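Tol-Pal system protein TolB (Acinetobacter baumannii, PDB 7MX5) is the periplasmic protein of the Tol-Pal system, which probably takes part in outer membrane invagination during cell division and in keeping that membrane intact. Local coordinates at residues 163-175 with 181-193. Residues are numbered along the deposited sequence; the frame is centred on the assembly and turned at random.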
loop_
_atom_site.group_PDB
_atom_site.type_symbol
_atom_site.label_atom_id
_atom_site.label_comp_id
_atom_site.label_asym_id
_atom_site.label_seq_id
_atom_site.Cartn_x
_atom_site.Cartn_y
_atom_site.Cartn_z
ATOM N N LYS A 163 -1.986 -0.976 14.733
ATOM C CA LYS A 163 -3.104 -0.356 15.437
ATOM C C LYS A 163 -4.359 -1.151 15.109
ATOM O O LYS A 163 -4.803 -1.172 13.957
ATOM C CB LYS A 163 -3.253 1.116 15.042
ATOM C CG LYS A 163 -4.100 1.973 15.983
ATOM C CD LYS A 163 -5.592 1.709 15.815
ATOM C CE LYS A 163 -6.432 2.733 16.550
ATOM N NZ LYS A 163 -6.239 4.107 16.020
ATOM N N THR A 164 -4.934 -1.794 16.122
ATOM C CA THR A 164 -6.142 -2.588 15.933
ATOM C C THR A 164 -7.349 -1.664 15.828
ATOM O O THR A 164 -7.662 -0.928 16.770
ATOM C CB THR A 164 -6.319 -3.577 17.082
ATOM O OG1 THR A 164 -5.223 -4.502 17.089
ATOM C CG2 THR A 164 -7.620 -4.347 16.922
ATOM N N VAL A 165 -8.024 -1.702 14.678
ATOM C CA VAL A 165 -9.215 -0.884 14.483
ATOM C C VAL A 165 -10.445 -1.584 15.042
ATOM O O VAL A 165 -11.315 -0.948 15.647
ATOM C CB VAL A 165 -9.382 -0.548 12.990
ATOM C CG1 VAL A 165 -10.254 0.681 12.814
ATOM C CG2 VAL A 165 -8.026 -0.342 12.340
ATOM N N LEU A 166 -10.535 -2.900 14.853
ATOM C CA LEU A 166 -11.674 -3.683 15.308
ATOM C C LEU A 166 -11.308 -5.158 15.252
ATOM O O LEU A 166 -10.634 -5.597 14.317
ATOM C CB LEU A 166 -12.917 -3.413 14.448
ATOM C CG LEU A 166 -14.154 -4.268 14.734
ATOM C CD1 LEU A 166 -14.587 -4.128 16.185
ATOM C CD2 LEU A 166 -15.292 -3.903 13.797
ATOM N N SER A 167 -11.746 -5.909 16.260
ATOM C CA SER A 167 -11.627 -7.359 16.275
ATOM C C SER A 167 -13.002 -7.958 16.526
ATOM O O SER A 167 -13.831 -7.373 17.229
ATOM C CB SER A 167 -10.637 -7.841 17.345
ATOM O OG SER A 167 -11.280 -8.020 18.594
ATOM N N SER A 168 -13.245 -9.128 15.942
ATOM C CA SER A 168 -14.564 -9.737 16.032
ATOM C C SER A 168 -14.463 -11.229 15.758
ATOM O O SER A 168 -13.540 -11.698 15.086
ATOM C CB SER A 168 -15.548 -9.083 15.056
ATOM O OG SER A 168 -16.683 -9.906 14.853
ATOM N N ARG A 169 -15.436 -11.967 16.292
ATOM C CA ARG A 169 -15.602 -13.382 15.995
ATOM C C ARG A 169 -16.299 -13.621 14.664
ATOM O O ARG A 169 -16.570 -14.778 14.321
ATOM C CB ARG A 169 -16.392 -14.064 17.117
ATOM C CG ARG A 169 -15.885 -13.737 18.509
ATOM C CD ARG A 169 -16.998 -13.699 19.539
ATOM N NE ARG A 169 -16.579 -12.984 20.739
ATOM C CZ ARG A 169 -16.304 -13.566 21.899
ATOM N NH1 ARG A 169 -16.402 -14.876 22.055
ATOM N NH2 ARG A 169 -15.917 -12.815 22.926
ATOM N N ASP A 170 -16.590 -12.568 13.915
ATOM C CA ASP A 170 -17.340 -12.626 12.674
ATOM C C ASP A 170 -16.550 -11.941 11.571
ATOM O O ASP A 170 -15.669 -11.119 11.849
ATOM C CB ASP A 170 -18.713 -11.960 12.843
ATOM C CG ASP A 170 -19.619 -12.729 13.785
ATOM O OD1 ASP A 170 -20.054 -13.840 13.416
ATOM O OD2 ASP A 170 -19.890 -12.227 14.897
ATOM N N PRO A 171 -16.829 -12.271 10.308
ATOM C CA PRO A 171 -16.010 -11.749 9.203
ATOM C C PRO A 171 -15.935 -10.229 9.181
ATOM O O PRO A 171 -16.939 -9.533 9.341
ATOM C CB PRO A 171 -16.716 -12.289 7.954
ATOM C CG PRO A 171 -17.468 -13.484 8.407
ATOM C CD PRO A 171 -17.726 -13.360 9.877
ATOM N N ILE A 172 -14.718 -9.723 8.987
ATOM C CA ILE A 172 -14.461 -8.320 8.678
ATOM C C ILE A 172 -13.756 -8.290 7.330
ATOM O O ILE A 172 -12.677 -8.876 7.178
ATOM C CB ILE A 172 -13.612 -7.635 9.759
ATOM C CG1 ILE A 172 -14.395 -7.520 11.067
ATOM C CG2 ILE A 172 -13.159 -6.261 9.286
ATOM C CD1 ILE A 172 -13.550 -7.075 12.243
ATOM N N LEU A 173 -14.363 -7.619 6.352
ATOM C CA LEU A 173 -13.906 -7.699 4.972
ATOM C C LEU A 173 -13.716 -6.314 4.370
ATOM O O LEU A 173 -14.376 -5.347 4.759
ATOM C CB LEU A 173 -14.893 -8.492 4.100
ATOM C CG LEU A 173 -15.510 -9.758 4.696
ATOM C CD1 LEU A 173 -16.711 -10.199 3.877
ATOM C CD2 LEU A 173 -14.478 -10.870 4.779
ATOM N N SER A 174 -12.793 -6.243 3.409
ATOM C CA SER A 174 -12.597 -5.121 2.497
ATOM C C SER A 174 -12.372 -3.793 3.211
ATOM O O SER A 174 -13.256 -2.927 3.197
ATOM C CB SER A 174 -13.797 -5.003 1.555
ATOM O OG SER A 174 -14.039 -6.227 0.883
ATOM N N PRO A 175 -11.211 -3.583 3.828
ATOM C CA PRO A 175 -10.891 -2.244 4.344
ATOM C C PRO A 175 -10.617 -1.288 3.191
ATOM O O PRO A 175 -9.875 -1.614 2.260
ATOM C CB PRO A 175 -9.642 -2.467 5.206
ATOM C CG PRO A 175 -9.367 -3.938 5.193
ATOM C CD PRO A 175 -10.134 -4.555 4.076
ATOM N N ALA A 181 -7.248 9.702 4.016
ATOM C CA ALA A 181 -6.720 8.696 4.937
ATOM C C ALA A 181 -6.993 9.027 6.401
ATOM O O ALA A 181 -6.297 8.526 7.290
ATOM C CB ALA A 181 -5.217 8.481 4.720
ATOM N N LYS A 182 -7.995 9.861 6.677
ATOM C CA LYS A 182 -8.370 10.151 8.056
ATOM C C LYS A 182 -9.356 9.139 8.615
ATOM O O LYS A 182 -9.385 8.916 9.831
ATOM C CB LYS A 182 -8.975 11.554 8.161
ATOM C CG LYS A 182 -7.991 12.629 8.588
ATOM C CD LYS A 182 -8.140 13.877 7.733
ATOM C CE LYS A 182 -7.178 14.967 8.173
ATOM N NZ LYS A 182 -7.711 16.325 7.874
ATOM N N LYS A 183 -10.162 8.523 7.756
ATOM C CA LYS A 183 -11.137 7.527 8.168
ATOM C C LYS A 183 -10.926 6.254 7.361
ATOM O O LYS A 183 -10.352 6.272 6.269
ATOM C CB LYS A 183 -12.573 8.036 7.984
ATOM C CG LYS A 183 -12.905 9.263 8.817
ATOM C CD LYS A 183 -14.396 9.551 8.808
ATOM C CE LYS A 183 -14.759 10.605 9.841
ATOM N NZ LYS A 183 -14.639 11.985 9.294
ATOM N N ILE A 184 -11.394 5.141 7.918
ATOM C CA ILE A 184 -11.333 3.849 7.251
ATOM C C ILE A 184 -12.717 3.219 7.293
ATOM O O ILE A 184 -13.457 3.382 8.270
ATOM C CB ILE A 184 -10.279 2.918 7.891
ATOM C CG1 ILE A 184 -10.118 1.644 7.060
ATOM C CG2 ILE A 184 -10.649 2.577 9.328
ATOM C CD1 ILE A 184 -8.686 1.272 6.794
ATOM N N ALA A 185 -13.075 2.523 6.218
ATOM C CA ALA A 185 -14.335 1.807 6.133
ATOM C C ALA A 185 -14.069 0.317 5.981
ATOM O O ALA A 185 -12.990 -0.104 5.554
ATOM C CB ALA A 185 -15.192 2.306 4.966
ATOM N N TYR A 186 -15.075 -0.479 6.330
ATOM C CA TYR A 186 -14.943 -1.927 6.303
ATOM C C TYR A 186 -16.329 -2.546 6.372
ATOM O O TYR A 186 -17.300 -1.901 6.776
ATOM C CB TYR A 186 -14.071 -2.430 7.458
ATOM C CG TYR A 186 -14.520 -1.934 8.816
ATOM C CD1 TYR A 186 -15.438 -2.653 9.569
ATOM C CD2 TYR A 186 -14.031 -0.742 9.340
ATOM C CE1 TYR A 186 -15.855 -2.202 10.806
ATOM C CE2 TYR A 186 -14.441 -0.286 10.578
ATOM C CZ TYR A 186 -15.353 -1.021 11.308
ATOM O OH TYR A 186 -15.767 -0.574 12.541
ATOM N N VAL A 187 -16.405 -3.810 5.973
ATOM C CA VAL A 187 -17.631 -4.594 6.054
ATOM C C VAL A 187 -17.510 -5.518 7.254
ATOM O O VAL A 187 -16.565 -6.311 7.345
ATOM C CB VAL A 187 -17.874 -5.390 4.763
ATOM C CG1 VAL A 187 -19.212 -6.114 4.831
ATOM C CG2 VAL A 187 -17.817 -4.465 3.564
ATOM N N SER A 188 -18.459 -5.417 8.180
ATOM C CA SER A 188 -18.430 -6.183 9.414
ATOM C C SER A 188 -19.675 -7.049 9.523
ATOM O O SER A 188 -20.770 -6.637 9.126
ATOM C CB SER A 188 -18.328 -5.265 10.635
ATOM O OG SER A 188 -18.386 -6.010 11.840
ATOM N N PHE A 189 -19.496 -8.254 10.063
ATOM C CA PHE A 189 -20.596 -9.165 10.347
ATOM C C PHE A 189 -20.769 -9.398 11.844
ATOM O O PHE A 189 -21.377 -10.396 12.243
ATOM C CB PHE A 189 -20.390 -10.500 9.628
ATOM C CG PHE A 189 -20.487 -10.412 8.128
ATOM C CD1 PHE A 189 -19.479 -9.817 7.384
ATOM C CD2 PHE A 189 -21.583 -10.935 7.460
ATOM C CE1 PHE A 189 -19.567 -9.739 6.006
ATOM C CE2 PHE A 189 -21.675 -10.862 6.082
ATOM C CZ PHE A 189 -20.665 -10.262 5.354
ATOM N N GLU A 190 -20.237 -8.496 12.682
ATOM C CA GLU A 190 -20.366 -8.646 14.129
ATOM C C GLU A 190 -21.823 -8.811 14.542
ATOM O O GLU A 190 -22.123 -9.528 15.504
ATOM C CB GLU A 190 -19.722 -7.454 14.845
ATOM C CG GLU A 190 -20.469 -6.135 14.703
ATOM C CD GLU A 190 -19.589 -4.934 14.992
ATOM O OE1 GLU A 190 -18.681 -4.650 14.182
ATOM O OE2 GLU A 190 -19.805 -4.274 16.032
ATOM N N THR A 191 -22.733 -8.157 13.832
ATOM C CA THR A 191 -24.134 -8.540 13.801
ATOM C C THR A 191 -24.382 -9.286 12.497
ATOM O O THR A 191 -23.787 -8.954 11.466
ATOM C CB THR A 191 -25.054 -7.323 13.907
ATOM O OG1 THR A 191 -25.276 -6.773 12.602
ATOM C CG2 THR A 191 -24.434 -6.261 14.805
ATOM N N LYS A 192 -25.247 -10.300 12.555
ATOM C CA LYS A 192 -25.485 -11.220 11.445
ATOM C C LYS A 192 -25.598 -10.520 10.095
ATOM O O LYS A 192 -25.013 -10.974 9.105
ATOM C CB LYS A 192 -26.753 -12.034 11.708
ATOM C CG LYS A 192 -26.750 -13.413 11.075
ATOM C CD LYS A 192 -27.666 -13.453 9.863
ATOM C CE LYS A 192 -27.881 -14.877 9.379
ATOM N NZ LYS A 192 -26.825 -15.301 8.419
ATOM N N ARG A 193 -26.330 -9.418 10.045
ATOM C CA ARG A 193 -26.516 -8.705 8.788
ATOM C C ARG A 193 -25.284 -7.859 8.479
ATOM O O ARG A 193 -24.840 -7.089 9.336
ATOM C CB ARG A 193 -27.761 -7.828 8.855
ATOM C CG ARG A 193 -29.061 -8.618 8.800
ATOM C CD ARG A 193 -30.265 -7.707 8.651
ATOM N NE ARG A 193 -29.883 -6.337 8.334
ATOM C CZ ARG A 193 -30.610 -5.270 8.632
ATOM N NH1 ARG A 193 -31.773 -5.379 9.256
ATOM N NH2 ARG A 193 -30.162 -4.064 8.296
HETATM O O HOH W 1 -17.455 -8.602 12.158
#
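The ring of Tyr-186 is met obliquely by two methyls, CD2 of Leu-166 and CG2 of Ile-172; the first approaches CE1 to 3.5 Å, its side chain crossing the tyrosine at about a right angle. At the edge of the ring, in its plane, lies CB of Ser-188. With CG between the backbone N and the carbonyl carbon, chi1 53° carries the ring toward strand 163-168, and its OH hydrogen-bonds to Gln-199 OE1 of the neighbouring strand 195-200. The Phe-189 ring takes Pro-171 O at its edge, near the ring plane, while CD1 of Leu-173 reaches CE1 obliquely at 3.6 Å; CB of Pro-171 touches CD1 of the ring. That same carbonyl accepts a bent bond from Phe-189 N (139° at the hydrogen). Leu-173 and Val-187 form an antiparallel hydrogen-bonded pair, Leu-173 N to Val-187 O 2.7 Å and Val-187 N to Leu-173 O 2.8 Å. Such pairing belongs to the hairpin of strands 172-177 and 183-188, which opens a four-stranded antiparallel blade of the TolB beta-propeller; strand 163-168 is the outer strand of the preceding blade, so Leu-166 on Tyr-186 and Val-165 CG1 on Ile-184 CG2 are packing between blades. Val-165 and Leu-166 share a classic beta bulge opposite Leu-152, and both start out toward strand 183-188. At the passage between blades Ser-168 OG accepts from Asp-170 N, an ST turn; a second, Ser-188 OG from Glu-190 N, follows strand 183-188 beside it. One water joins them, donating to Pro-171 O and to Ser-188 OG (2.8 Å) and hydrogen-bonding to Ser-168 OG. Ser-188 OG in turn donates to the anti lone pair of Glu-190 OE1 at 2.7 Å, and this carboxylate oxygen also forms a salt bridge with Arg-206.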